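Long-range contacts in genome polyprotein (Chicken sicinivirus JSY, PDB 6QWT), which contains in this chain the 3Dpol RNA-dependent RNA polymerase, which probably copies the viral RNA genome during replication: residues A[416-421]-A[453-458]; A[28-33]-A[404-409]; A[73-78]-A[250-255]; A[67-72]-A[312-317]. All blocks are in the same frame, centred on the assembly; numbering follows the deposited sequence.

Interaction 1: A[416-421]-A[453-458]; sequences PFQDVI and EPIFIP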
loop_
_atom_site.group_PDB
_atom_site.type_symbol
_atom_site.label_atom_id
_atom_site.label_comp_id
_atom_site.label_asym_id
_atom_site.label_seq_id
_atom_site.Cartn_x
_atom_site.Cartn_y
_atom_site.Cartn_z
ATOM N N PRO A 416 16.001 17.980 -9.207
ATOM C CA PRO A 416 15.566 19.072 -10.092
ATOM C C PRO A 416 14.077 19.324 -9.913
ATOM O O PRO A 416 13.254 18.421 -10.080
ATOM C CB PRO A 416 15.895 18.547 -11.495
ATOM C CG PRO A 416 16.913 17.465 -11.276
ATOM C CD PRO A 416 16.562 16.846 -9.959
ATOM N N PHE A 417 13.734 20.565 -9.558
ATOM C CA PHE A 417 12.351 20.873 -9.208
ATOM C C PHE A 417 11.405 20.635 -10.379
ATOM O O PHE A 417 10.223 20.343 -10.167
ATOM C CB PHE A 417 12.240 22.315 -8.714
ATOM C CG PHE A 417 10.857 22.696 -8.267
ATOM C CD1 PHE A 417 10.145 21.880 -7.405
ATOM C CD2 PHE A 417 10.269 23.870 -8.710
ATOM C CE1 PHE A 417 8.868 22.226 -6.992
ATOM C CE2 PHE A 417 8.997 24.224 -8.296
ATOM C CZ PHE A 417 8.295 23.398 -7.436
ATOM N N GLN A 418 11.905 20.743 -11.614
ATOM C CA GLN A 418 11.057 20.488 -12.776
ATOM C C GLN A 418 10.521 19.064 -12.771
ATOM O O GLN A 418 9.415 18.817 -13.266
ATOM C CB GLN A 418 11.836 20.772 -14.064
ATOM C CG GLN A 418 11.083 20.459 -15.351
ATOM C CD GLN A 418 9.790 21.244 -15.481
ATOM O OE1 GLN A 418 9.781 22.471 -15.381
ATOM N NE2 GLN A 418 8.688 20.534 -15.707
ATOM N N ASP A 419 11.273 18.119 -12.200
ATOM C CA ASP A 419 10.774 16.752 -12.082
ATOM C C ASP A 419 9.564 16.673 -11.159
ATOM O O ASP A 419 8.670 15.847 -11.383
ATOM C CB ASP A 419 11.882 15.825 -11.584
ATOM C CG ASP A 419 13.019 15.687 -12.580
ATOM O OD1 ASP A 419 13.936 14.874 -12.333
ATOM O OD2 ASP A 419 12.996 16.395 -13.610
ATOM N N VAL A 420 9.514 17.515 -10.125
ATOM C CA VAL A 420 8.343 17.555 -9.254
ATOM C C VAL A 420 7.136 18.100 -10.010
ATOM O O VAL A 420 6.024 17.566 -9.903
ATOM C CB VAL A 420 8.648 18.385 -7.994
ATOM C CG1 VAL A 420 7.382 18.596 -7.165
ATOM C CG2 VAL A 420 9.733 17.712 -7.166
ATOM N N ILE A 421 7.337 19.165 -10.789
ATOM C CA ILE A 421 6.243 19.755 -11.558
ATOM C C ILE A 421 5.728 18.775 -12.603
ATOM O O ILE A 421 4.514 18.624 -12.789
ATOM C CB ILE A 421 6.704 21.075 -12.203
ATOM C CG1 ILE A 421 6.673 22.206 -11.181
ATOM C CG2 ILE A 421 5.845 21.427 -13.407
ATOM C CD1 ILE A 421 7.851 23.102 -11.295
ATOM N N GLU A 453 11.650 29.060 -13.529
ATOM C CA GLU A 453 10.720 29.061 -14.654
ATOM C C GLU A 453 10.201 27.647 -14.883
ATOM O O GLU A 453 10.879 26.832 -15.530
ATOM C CB GLU A 453 11.400 29.597 -15.916
ATOM C CG GLU A 453 10.575 29.436 -17.189
ATOM C CD GLU A 453 10.828 30.535 -18.201
ATOM O OE1 GLU A 453 9.860 30.983 -18.850
ATOM O OE2 GLU A 453 11.999 30.945 -18.354
ATOM N N PRO A 454 9.030 27.294 -14.364
ATOM C CA PRO A 454 8.489 25.954 -14.601
ATOM C C PRO A 454 7.934 25.811 -16.008
ATOM O O PRO A 454 7.409 26.759 -16.598
ATOM C CB PRO A 454 7.373 25.837 -13.560
ATOM C CG PRO A 454 6.936 27.245 -13.339
ATOM C CD PRO A 454 8.172 28.090 -13.469
ATOM N N ILE A 455 8.061 24.601 -16.542
ATOM C CA ILE A 455 7.496 24.227 -17.834
ATOM C C ILE A 455 6.469 23.133 -17.580
ATOM O O ILE A 455 6.804 22.080 -17.024
ATOM C CB ILE A 455 8.575 23.749 -18.820
ATOM C CG1 ILE A 455 9.595 24.862 -19.087
ATOM C CG2 ILE A 455 7.940 23.269 -20.113
ATOM C CD1 ILE A 455 9.073 25.989 -19.953
ATOM N N PHE A 456 5.226 23.378 -17.980
ATOM C CA PHE A 456 4.138 22.434 -17.765
ATOM C C PHE A 456 3.849 21.659 -19.043
ATOM O O PHE A 456 3.850 22.226 -20.140
ATOM C CB PHE A 456 2.875 23.160 -17.294
ATOM C CG PHE A 456 3.065 23.959 -16.032
ATOM C CD1 PHE A 456 2.885 23.372 -14.790
ATOM C CD2 PHE A 456 3.422 25.299 -16.090
ATOM C CE1 PHE A 456 3.057 24.105 -13.624
ATOM C CE2 PHE A 456 3.596 26.037 -14.931
ATOM C CZ PHE A 456 3.416 25.438 -13.695
ATOM N N ILE A 457 3.611 20.360 -18.895
ATOM C CA ILE A 457 3.177 19.551 -20.040
ATOM C C ILE A 457 1.858 20.104 -20.565
ATOM O O ILE A 457 0.908 20.289 -19.778
ATOM C CB ILE A 457 3.025 18.077 -19.633
ATOM C CG1 ILE A 457 4.301 17.576 -18.957
ATOM C CG2 ILE A 457 2.677 17.218 -20.846
ATOM C CD1 ILE A 457 4.137 16.234 -18.273
ATOM N N PRO A 458 1.737 20.400 -21.859
ATOM C CA PRO A 458 0.487 20.976 -22.368
ATOM C C PRO A 458 -0.679 20.018 -22.175
ATOM O O PRO A 458 -0.527 18.797 -22.251
ATOM C CB PRO A 458 0.780 21.219 -23.853
ATOM C CG PRO A 458 2.280 21.202 -23.965
ATOM C CD PRO A 458 2.747 20.242 -22.918
HETATM O O HOH W 1 11.823 24.295 -16.009
#

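Interaction 2: A[28-33]-A[404-409]; sequences GAFPVT and TYQQSV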
loop_
_atom_site.group_PDB
_atom_site.type_symbol
_atom_site.label_atom_id
_atom_site.label_comp_id
_atom_site.label_asym_id
_atom_site.label_seq_id
_atom_site.Cartn_x
_atom_site.Cartn_y
_atom_site.Cartn_z
ATOM N N GLY A 28 4.878 29.538 -1.732
ATOM C CA GLY A 28 3.772 30.384 -1.328
ATOM C C GLY A 28 2.495 30.276 -2.140
ATOM O O GLY A 28 1.551 31.028 -1.871
ATOM N N ALA A 29 2.422 29.349 -3.103
ATOM C CA ALA A 29 1.369 29.388 -4.120
ATOM C C ALA A 29 -0.024 29.201 -3.527
ATOM O O ALA A 29 -0.967 29.900 -3.919
ATOM C CB ALA A 29 1.640 28.326 -5.187
ATOM N N PHE A 30 -0.184 28.263 -2.604
ATOM C CA PHE A 30 -1.469 27.938 -2.009
ATOM C C PHE A 30 -1.379 28.036 -0.495
ATOM O O PHE A 30 -0.284 27.968 0.075
ATOM C CB PHE A 30 -1.921 26.525 -2.411
ATOM C CG PHE A 30 -1.991 26.314 -3.894
ATOM C CD1 PHE A 30 -3.145 26.623 -4.598
ATOM C CD2 PHE A 30 -0.902 25.813 -4.588
ATOM C CE1 PHE A 30 -3.210 26.434 -5.965
ATOM C CE2 PHE A 30 -0.962 25.622 -5.957
ATOM C CZ PHE A 30 -2.118 25.934 -6.646
ATOM N N PRO A 31 -2.511 28.220 0.186
ATOM C CA PRO A 31 -2.503 28.161 1.654
ATOM C C PRO A 31 -1.947 26.829 2.142
ATOM O O PRO A 31 -2.376 25.759 1.704
ATOM C CB PRO A 31 -3.980 28.332 2.024
ATOM C CG PRO A 31 -4.563 29.099 0.877
ATOM C CD PRO A 31 -3.824 28.626 -0.347
ATOM N N VAL A 32 -0.978 26.903 3.050
ATOM C CA VAL A 32 -0.267 25.717 3.516
ATOM C C VAL A 32 -1.160 24.965 4.498
ATOM O O VAL A 32 -1.372 25.412 5.627
ATOM C CB VAL A 32 1.078 26.086 4.153
ATOM C CG1 VAL A 32 1.747 24.852 4.748
ATOM C CG2 VAL A 32 1.984 26.742 3.120
ATOM N N THR A 33 -1.690 23.820 4.065
ATOM C CA THR A 33 -2.459 22.932 4.925
ATOM C C THR A 33 -1.706 21.657 5.270
ATOM O O THR A 33 -2.242 20.814 5.998
ATOM C CB THR A 33 -3.799 22.569 4.269
ATOM O OG1 THR A 33 -3.570 21.668 3.179
ATOM C CG2 THR A 33 -4.502 23.813 3.750
ATOM N N THR A 404 -3.821 17.284 -3.070
ATOM C CA THR A 404 -2.648 16.457 -3.331
ATOM C C THR A 404 -1.571 17.246 -4.071
ATOM O O THR A 404 -0.452 17.409 -3.573
ATOM C CB THR A 404 -3.051 15.211 -4.125
ATOM O OG1 THR A 404 -3.921 14.393 -3.330
ATOM C CG2 THR A 404 -1.821 14.408 -4.509
ATOM N N TYR A 405 -1.890 17.748 -5.265
ATOM C CA TYR A 405 -0.878 18.425 -6.070
ATOM C C TYR A 405 -0.724 19.904 -5.737
ATOM O O TYR A 405 0.302 20.497 -6.089
ATOM C CB TYR A 405 -1.173 18.263 -7.569
ATOM C CG TYR A 405 -2.590 18.567 -8.001
ATOM C CD1 TYR A 405 -3.539 17.557 -8.098
ATOM C CD2 TYR A 405 -2.973 19.859 -8.344
ATOM C CE1 TYR A 405 -4.837 17.824 -8.508
ATOM C CE2 TYR A 405 -4.272 20.138 -8.755
ATOM C CZ TYR A 405 -5.198 19.116 -8.834
ATOM O OH TYR A 405 -6.487 19.382 -9.238
ATOM N N GLN A 406 -1.706 20.515 -5.068
ATOM C CA GLN A 406 -1.527 21.888 -4.605
ATOM C C GLN A 406 -0.521 21.956 -3.461
ATOM O O GLN A 406 0.287 22.889 -3.390
ATOM C CB GLN A 406 -2.869 22.482 -4.177
ATOM C CG GLN A 406 -3.777 22.851 -5.344
ATOM C CD GLN A 406 -5.183 23.209 -4.901
ATOM O OE1 GLN A 406 -5.573 22.954 -3.762
ATOM N NE2 GLN A 406 -5.954 23.805 -5.803
ATOM N N GLN A 407 -0.549 20.973 -2.560
ATOM C CA GLN A 407 0.368 20.985 -1.425
ATOM C C GLN A 407 1.729 20.401 -1.791
ATOM O O GLN A 407 2.762 20.931 -1.368
ATOM C CB GLN A 407 -0.239 20.217 -0.249
ATOM C CG GLN A 407 -1.516 20.825 0.308
ATOM C CD GLN A 407 -1.322 22.233 0.839
ATOM O OE1 GLN A 407 -0.458 22.481 1.683
ATOM N NE2 GLN A 407 -2.130 23.166 0.348
ATOM N N SER A 408 1.752 19.316 -2.570
ATOM C CA SER A 408 3.017 18.648 -2.868
ATOM C C SER A 408 3.956 19.544 -3.662
ATOM O O SER A 408 5.179 19.456 -3.499
ATOM C CB SER A 408 2.772 17.350 -3.637
ATOM O OG SER A 408 2.129 16.384 -2.826
ATOM N N VAL A 409 3.410 20.409 -4.520
ATOM C CA VAL A 409 4.251 21.234 -5.375
ATOM C C VAL A 409 5.047 22.249 -4.570
ATOM O O VAL A 409 6.054 22.773 -5.061
ATOM C CB VAL A 409 3.399 21.936 -6.451
ATOM C CG1 VAL A 409 2.634 23.109 -5.852
ATOM C CG2 VAL A 409 4.276 22.387 -7.611
#

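Interaction 3: A[73-78]-A[250-255]; sequences AVKLYF and GEELAK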
loop_
_atom_site.group_PDB
_atom_site.type_symbol
_atom_site.label_atom_id
_atom_site.label_comp_id
_atom_site.label_asym_id
_atom_site.label_seq_id
_atom_site.Cartn_x
_atom_site.Cartn_y
_atom_site.Cartn_z
ATOM N N ALA A 73 -15.764 -16.859 5.744
ATOM C CA ALA A 73 -15.311 -15.787 4.862
ATOM C C ALA A 73 -14.082 -16.208 4.072
ATOM O O ALA A 73 -13.953 -15.879 2.889
ATOM C CB ALA A 73 -15.018 -14.523 5.671
ATOM N N VAL A 74 -13.168 -16.943 4.714
ATOM C CA VAL A 74 -11.996 -17.461 4.012
ATOM C C VAL A 74 -12.426 -18.340 2.842
ATOM O O VAL A 74 -11.964 -18.167 1.708
ATOM C CB VAL A 74 -11.077 -18.224 4.984
ATOM C CG1 VAL A 74 -9.971 -18.935 4.221
ATOM C CG2 VAL A 74 -10.499 -17.280 6.030
ATOM N N LYS A 75 -13.326 -19.290 3.104
ATOM C CA LYS A 75 -13.801 -20.178 2.048
ATOM C C LYS A 75 -14.515 -19.401 0.950
ATOM O O LYS A 75 -14.331 -19.683 -0.239
ATOM C CB LYS A 75 -14.725 -21.244 2.638
ATOM C CG LYS A 75 -14.079 -22.091 3.722
ATOM C CD LYS A 75 -12.872 -22.841 3.182
ATOM C CE LYS A 75 -12.184 -23.644 4.270
ATOM N NZ LYS A 75 -11.058 -24.446 3.718
ATOM N N LEU A 76 -15.328 -18.413 1.329
ATOM C CA LEU A 76 -16.062 -17.632 0.338
ATOM C C LEU A 76 -15.113 -16.879 -0.585
ATOM O O LEU A 76 -15.277 -16.894 -1.811
ATOM C CB LEU A 76 -17.014 -16.662 1.039
ATOM C CG LEU A 76 -17.872 -15.802 0.111
ATOM C CD1 LEU A 76 -18.699 -16.681 -0.821
ATOM C CD2 LEU A 76 -18.765 -14.880 0.925
ATOM N N TYR A 77 -14.105 -16.215 -0.013
ATOM C CA TYR A 77 -13.177 -15.434 -0.827
ATOM C C TYR A 77 -12.408 -16.327 -1.797
ATOM O O TYR A 77 -12.362 -16.056 -3.001
ATOM C CB TYR A 77 -12.221 -14.656 0.075
ATOM C CG TYR A 77 -11.110 -13.966 -0.682
ATOM C CD1 TYR A 77 -11.374 -12.863 -1.482
ATOM C CD2 TYR A 77 -9.800 -14.424 -0.604
ATOM C CE1 TYR A 77 -10.370 -12.233 -2.183
ATOM C CE2 TYR A 77 -8.784 -13.797 -1.305
ATOM C CZ TYR A 77 -9.078 -12.700 -2.092
ATOM O OH TYR A 77 -8.083 -12.063 -2.800
ATOM N N PHE A 78 -11.812 -17.409 -1.294
ATOM C CA PHE A 78 -11.055 -18.297 -2.168
ATOM C C PHE A 78 -11.944 -19.057 -3.140
ATOM O O PHE A 78 -11.463 -19.474 -4.200
ATOM C CB PHE A 78 -10.230 -19.275 -1.339
ATOM C CG PHE A 78 -8.955 -18.684 -0.819
ATOM C CD1 PHE A 78 -7.822 -18.639 -1.615
ATOM C CD2 PHE A 78 -8.895 -18.153 0.459
ATOM C CE1 PHE A 78 -6.649 -18.086 -1.139
ATOM C CE2 PHE A 78 -7.729 -17.600 0.941
ATOM C CZ PHE A 78 -6.603 -17.570 0.143
ATOM N N GLY A 250 -2.514 -18.423 4.982
ATOM C CA GLY A 250 -1.345 -19.240 4.708
ATOM C C GLY A 250 -1.690 -20.696 4.464
ATOM O O GLY A 250 -1.087 -21.352 3.611
ATOM N N GLU A 251 -2.673 -21.220 5.201
ATOM C CA GLU A 251 -3.069 -22.613 5.018
ATOM C C GLU A 251 -3.774 -22.833 3.681
ATOM O O GLU A 251 -3.619 -23.898 3.074
ATOM C CB GLU A 251 -3.952 -23.059 6.183
ATOM C CG GLU A 251 -3.169 -23.320 7.467
ATOM C CD GLU A 251 -4.022 -23.213 8.716
ATOM O OE1 GLU A 251 -5.266 -23.238 8.591
ATOM O OE2 GLU A 251 -3.444 -23.102 9.822
ATOM N N GLU A 252 -4.540 -21.846 3.208
ATOM C CA GLU A 252 -5.143 -21.954 1.883
ATOM C C GLU A 252 -4.081 -21.882 0.795
ATOM O O GLU A 252 -4.069 -22.700 -0.133
ATOM C CB GLU A 252 -6.184 -20.851 1.680
ATOM C CG GLU A 252 -7.358 -20.891 2.643
ATOM C CD GLU A 252 -8.255 -22.100 2.442
ATOM O OE1 GLU A 252 -8.876 -22.549 3.431
ATOM O OE2 GLU A 252 -8.339 -22.603 1.301
ATOM N N LEU A 253 -3.181 -20.901 0.891
ATOM C CA LEU A 253 -2.132 -20.757 -0.111
ATOM C C LEU A 253 -1.181 -21.947 -0.102
ATOM O O LEU A 253 -0.588 -22.273 -1.136
ATOM C CB LEU A 253 -1.363 -19.458 0.124
ATOM C CG LEU A 253 -2.158 -18.166 -0.065
ATOM C CD1 LEU A 253 -1.287 -16.962 0.254
ATOM C CD2 LEU A 253 -2.699 -18.081 -1.483
ATOM N N ALA A 254 -1.025 -22.603 1.050
ATOM C CA ALA A 254 -0.182 -23.795 1.117
ATOM C C ALA A 254 -0.694 -24.885 0.186
ATOM O O ALA A 254 0.099 -25.622 -0.414
ATOM C CB ALA A 254 -0.113 -24.316 2.553
ATOM N N LYS A 255 -2.017 -25.003 0.052
ATOM C CA LYS A 255 -2.604 -26.011 -0.821
ATOM C C LYS A 255 -2.569 -25.606 -2.287
ATOM O O LYS A 255 -2.618 -26.479 -3.161
ATOM C CB LYS A 255 -4.044 -26.299 -0.388
ATOM C CG LYS A 255 -4.144 -26.910 1.009
ATOM C CD LYS A 255 -5.576 -27.249 1.388
ATOM C CE LYS A 255 -6.315 -26.011 1.860
ATOM N NZ LYS A 255 -7.764 -26.268 2.094
#

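Interaction 4: A[67-72]-A[312-317]; sequences WPSLIP and LLSAML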
loop_
_atom_site.group_PDB
_atom_site.type_symbol
_atom_site.label_atom_id
_atom_site.label_comp_id
_atom_site.label_asym_id
_atom_site.label_seq_id
_atom_site.Cartn_x
_atom_site.Cartn_y
_atom_site.Cartn_z
ATOM N N TRP A 67 -13.242 -15.736 14.735
ATOM C CA TRP A 67 -14.625 -15.465 15.080
ATOM C C TRP A 67 -15.541 -16.303 14.187
ATOM O O TRP A 67 -15.122 -16.773 13.127
ATOM C CB TRP A 67 -14.926 -13.971 14.957
ATOM C CG TRP A 67 -14.364 -13.271 13.758
ATOM C CD1 TRP A 67 -15.025 -12.968 12.598
ATOM C CD2 TRP A 67 -13.040 -12.741 13.611
ATOM N NE1 TRP A 67 -14.190 -12.299 11.735
ATOM C CE2 TRP A 67 -12.965 -12.147 12.333
ATOM C CE3 TRP A 67 -11.907 -12.721 14.431
ATOM C CZ2 TRP A 67 -11.803 -11.541 11.859
ATOM C CZ3 TRP A 67 -10.755 -12.119 13.957
ATOM C CH2 TRP A 67 -10.712 -11.537 12.686
ATOM N N PRO A 68 -16.793 -16.531 14.614
ATOM C CA PRO A 68 -17.633 -17.539 13.938
ATOM C C PRO A 68 -17.744 -17.398 12.428
ATOM O O PRO A 68 -17.869 -18.414 11.736
ATOM C CB PRO A 68 -18.996 -17.347 14.615
ATOM C CG PRO A 68 -18.651 -16.918 15.986
ATOM C CD PRO A 68 -17.435 -16.036 15.846
ATOM N N SER A 69 -17.705 -16.180 11.891
ATOM C CA SER A 69 -17.859 -15.966 10.459
ATOM C C SER A 69 -16.531 -15.885 9.717
ATOM O O SER A 69 -16.533 -15.690 8.498
ATOM C CB SER A 69 -18.671 -14.693 10.200
ATOM O OG SER A 69 -17.962 -13.536 10.610
ATOM N N LEU A 70 -15.399 -16.043 10.414
ATOM C CA LEU A 70 -14.100 -15.838 9.774
ATOM C C LEU A 70 -13.763 -16.971 8.809
ATOM O O LEU A 70 -13.434 -16.723 7.641
ATOM C CB LEU A 70 -13.005 -15.685 10.833
ATOM C CG LEU A 70 -11.594 -15.486 10.266
ATOM C CD1 LEU A 70 -11.563 -14.334 9.261
ATOM C CD2 LEU A 70 -10.583 -15.258 11.381
ATOM N N ILE A 71 -13.815 -18.220 9.283
ATOM C CA ILE A 71 -13.545 -19.357 8.398
ATOM C C ILE A 71 -14.502 -19.396 7.212
ATOM O O ILE A 71 -14.040 -19.630 6.083
ATOM C CB ILE A 71 -13.553 -20.670 9.203
ATOM C CG1 ILE A 71 -12.502 -20.632 10.316
ATOM C CG2 ILE A 71 -13.363 -21.870 8.270
ATOM C CD1 ILE A 71 -11.192 -21.247 9.944
ATOM N N PRO A 72 -15.818 -19.202 7.380
ATOM C CA PRO A 72 -16.678 -19.093 6.189
ATOM C C PRO A 72 -16.239 -17.998 5.228
ATOM O O PRO A 72 -16.325 -18.185 4.008
ATOM C CB PRO A 72 -18.061 -18.810 6.790
ATOM C CG PRO A 72 -18.014 -19.452 8.125
ATOM C CD PRO A 72 -16.617 -19.226 8.620
ATOM N N LEU A 312 -13.764 -8.060 5.547
ATOM C CA LEU A 312 -15.037 -7.470 5.135
ATOM C C LEU A 312 -16.104 -8.536 4.928
ATOM O O LEU A 312 -17.243 -8.382 5.385
ATOM C CB LEU A 312 -14.850 -6.655 3.857
ATOM C CG LEU A 312 -14.038 -5.367 3.965
ATOM C CD1 LEU A 312 -13.512 -4.955 2.593
ATOM C CD2 LEU A 312 -14.870 -4.253 4.590
ATOM N N LEU A 313 -15.751 -9.624 4.238
ATOM C CA LEU A 313 -16.707 -10.701 4.013
ATOM C C LEU A 313 -17.178 -11.309 5.332
ATOM O O LEU A 313 -18.352 -11.665 5.472
ATOM C CB LEU A 313 -16.085 -11.770 3.112
ATOM C CG LEU A 313 -15.907 -11.384 1.639
ATOM C CD1 LEU A 313 -14.882 -12.274 0.951
ATOM C CD2 LEU A 313 -17.228 -11.438 0.894
ATOM N N SER A 314 -16.281 -11.422 6.319
ATOM C CA SER A 314 -16.688 -11.976 7.608
ATOM C C SER A 314 -17.684 -11.063 8.316
ATOM O O SER A 314 -18.484 -11.529 9.137
ATOM C CB SER A 314 -15.464 -12.232 8.495
ATOM O OG SER A 314 -15.001 -11.038 9.102
ATOM N N ALA A 315 -17.652 -9.765 8.007
ATOM C CA ALA A 315 -18.634 -8.831 8.545
ATOM C C ALA A 315 -19.961 -8.927 7.800
ATOM O O ALA A 315 -21.031 -8.924 8.423
ATOM C CB ALA A 315 -18.095 -7.400 8.469
ATOM N N MET A 316 -19.910 -9.008 6.471
ATOM C CA MET A 316 -21.137 -9.068 5.689
ATOM C C MET A 316 -21.857 -10.400 5.879
ATOM O O MET A 316 -23.091 -10.450 5.809
ATOM C CB MET A 316 -20.814 -8.810 4.213
ATOM C CG MET A 316 -20.007 -7.523 3.984
ATOM S SD MET A 316 -19.514 -7.196 2.267
ATOM C CE MET A 316 -19.433 -8.855 1.633
ATOM N N LEU A 317 -21.113 -11.475 6.154
ATOM C CA LEU A 317 -21.724 -12.783 6.356
ATOM C C LEU A 317 -22.630 -12.825 7.581
ATOM O O LEU A 317 -23.484 -13.712 7.671
ATOM C CB LEU A 317 -20.640 -13.855 6.474
ATOM C CG LEU A 317 -20.106 -14.386 5.144
ATOM C CD1 LEU A 317 -18.871 -15.241 5.372
ATOM C CD2 LEU A 317 -21.186 -15.166 4.408
#

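Interaction 1: A[416-421]-A[453-458]
Gln418 and Ile421, a turn apart on helix 417-428, meet the chain 453-458; at Glu453 the link is a water that donates to its backbone O and to OE1 of Gln418. Pro454 follows with an apolar touch: its CB lies 3.6 Å from CD1 of Ile421, and the proline also rests on Cys447 of helix 433-449. At Ile455 the glutamine amide grips a single residue by both its backbone groups. N of Ile455 donates to OE1 of Gln418 (3.0 Å) in a nearly straight bond, 168° at the hydrogen, while NE2 of Gln418 donates to O of Ile455 (2.8 Å) in a more bent one, 141°. With CG anti to the backbone N and a bend at chi2 (59°), the glutamine reaches outward to this linker; NE2 also bonds Thr422 OG1, which helps fix the amide's rotation. The three C-terminal helices concerned make up the thumb of the right-hand polymerase fold, and 453-458 is the connection between the last two, 433-449 and 459-469. Phe456 then brings CD1 to 3.8 Å from CG2 of Ile421, with Val443 and Cys440 also packing against its ring.

Interaction 2: A[28-33]-A[404-409]
A loop near the N-terminus is held on helix 402-408 by a CH-pi contact of Phe30 on Gln406 and by two hydrogen bonds of the Gln407 amide, a contact where the fingers of the right-hand polymerase fold probably meet the thumb. In picornaviral polymerases the N-terminal part of the chain reaches across to the thumb and encloses the active site; the position of 28-33 beside helix 433-449 is consistent with that arrangement. The Phe30 ring lies over Gln406, whose CG stands 3.7 Å from the ring centroid and only 12° off its normal, over the middle of the face. Beyond CG the extended Gln406 chain continues across the ring, its amide plane turned by 26° and NE2 passing 3.8 Å from Phe30 CE1. At the ring edge, Val409 CG1 approaches Phe30 CE2, while Thr442 and Val443 of helix 433-449 also pack against the phenylalanine. Gln407, buried on the helix, folds back at chi2 (-61°), which presents its amide to the backbone of residues 31-33. NE2 donates to O of Pro31 at 2.9 Å, close to the amide plane. OE1 accepts from N of Thr33 at 3.0 Å, although this N-H comes from well above the carbonyl plane, and a weak bond from Lys34 N falls on the same oxygen. The Thr33 hydroxyl is hydrogen-bonded to Glu403 OE1, and OG1 passes 3.3 Å from CD of Gln407.

Interaction 3: A[73-78]-A[250-255]
Glu252 of helix 243-256 fits between Val74, Lys75 and Phe78 of helix 70-81, making most of a helix-helix contact on the palm side of the right-hand polymerase fold. Helix 243-256 comes after strand 230-235 and the short helix 237-240, and helix 298-316 backs the other partner, with Ile310 on Val74 and Met306 on Phe78. The segment axes approach to 11.5 Å and run in broadly the same direction at a crossing angle of -39°, a spacing bridged by long side chains rather than by backbone. The charged part of the contact lies on the more exposed side. NZ of Lys75 forms a salt bridge with OE1 of Glu252 at 2.9 Å, using the syn lone pair of that oxygen. The other carboxylate oxygen faces Lys255 of its own helix in a long salt bridge, OE2 to NZ 3.8 Å, so the glutamate joins two lysines whose NZ atoms stand 4.1 Å apart; the shared carboxylate probably offsets their charges. The apolar part uses the aliphatic stem of the same glutamate. CG, placed by chi1, rests 3.6 Å from CG1 of Val74, and the bend at chi2 (-67°) then turns the carboxylate toward Lys75. CB lies over one face of the Phe78 ring, 3.8 Å from its centroid and 17° off the normal, a CH-pi contact; Tyr77 CD2 occupies the opposite face. At the ring's edge, near its plane, CD2 of Leu253 meets CE1 of Phe78 at 4.0 Å.

Interaction 4: A[67-72]-A[312-317]
Trp67 and Ser314 come together because each turns its side chain between its own backbone N and carbonyl carbon, with chi1 at 42° for the tryptophan and 79° for the serine. The indole thereby presents its N-H edge to the helix 298-316: NE1 donates to OG of Ser314 at 3.0 Å, almost straight at 171° and with the oxygen in the ring plane. That hydroxyl is bonded in addition to Ser311 O, one turn back along its own helix, so two partners fix its orientation. A second donor of the same segment, OG of Ser69, reaches the backbone O of Ser314; the modelled separation of 2.5 Å is short, and its exact length is doubtful. The helix 298-316 is the long palm helix after the Gly-Asn-Pro-Ser-Gly sequence that identifies polymerase motif B, and 67-72 leads into helix 70-81 laid against its C-terminal end. Leu70 closes one indole face with CD2, while its CA lies 4.1 Å from CB of Ser314. Val245 and Pro242 pack on Trp67 from the neighbouring helix 243-256 and the loop before it. The contact is otherwise apolar and extends to the exposed Pro72, where CB touches CD1 of Leu317 at 3.9 Å; the same CD1 stands 3.9 Å from the backbone O of Ser69.

The contacts fall into two groups on opposite sides of the chain's centre. Interactions 1 and 2, with centres 15 Å apart, adjoin in the thumb region: CZ of Phe417 lies 3.3 Å from O of Val409, and Val443 of helix 433-449 packs against side chains of both. Interactions 3 and 4 share helix 70-81, their centres 13 Å apart, with CB of Ala73 within 3.4 Å of N of Ser314; both pack by helix 298-316, which follows motif B and probably borders the active site. Between the groups, centres are 42 to 49 Å apart and the nearest atoms about 22 Å, for interactions 2 and 4. In sequence, both palm-side contacts fall between the segments of interaction 2.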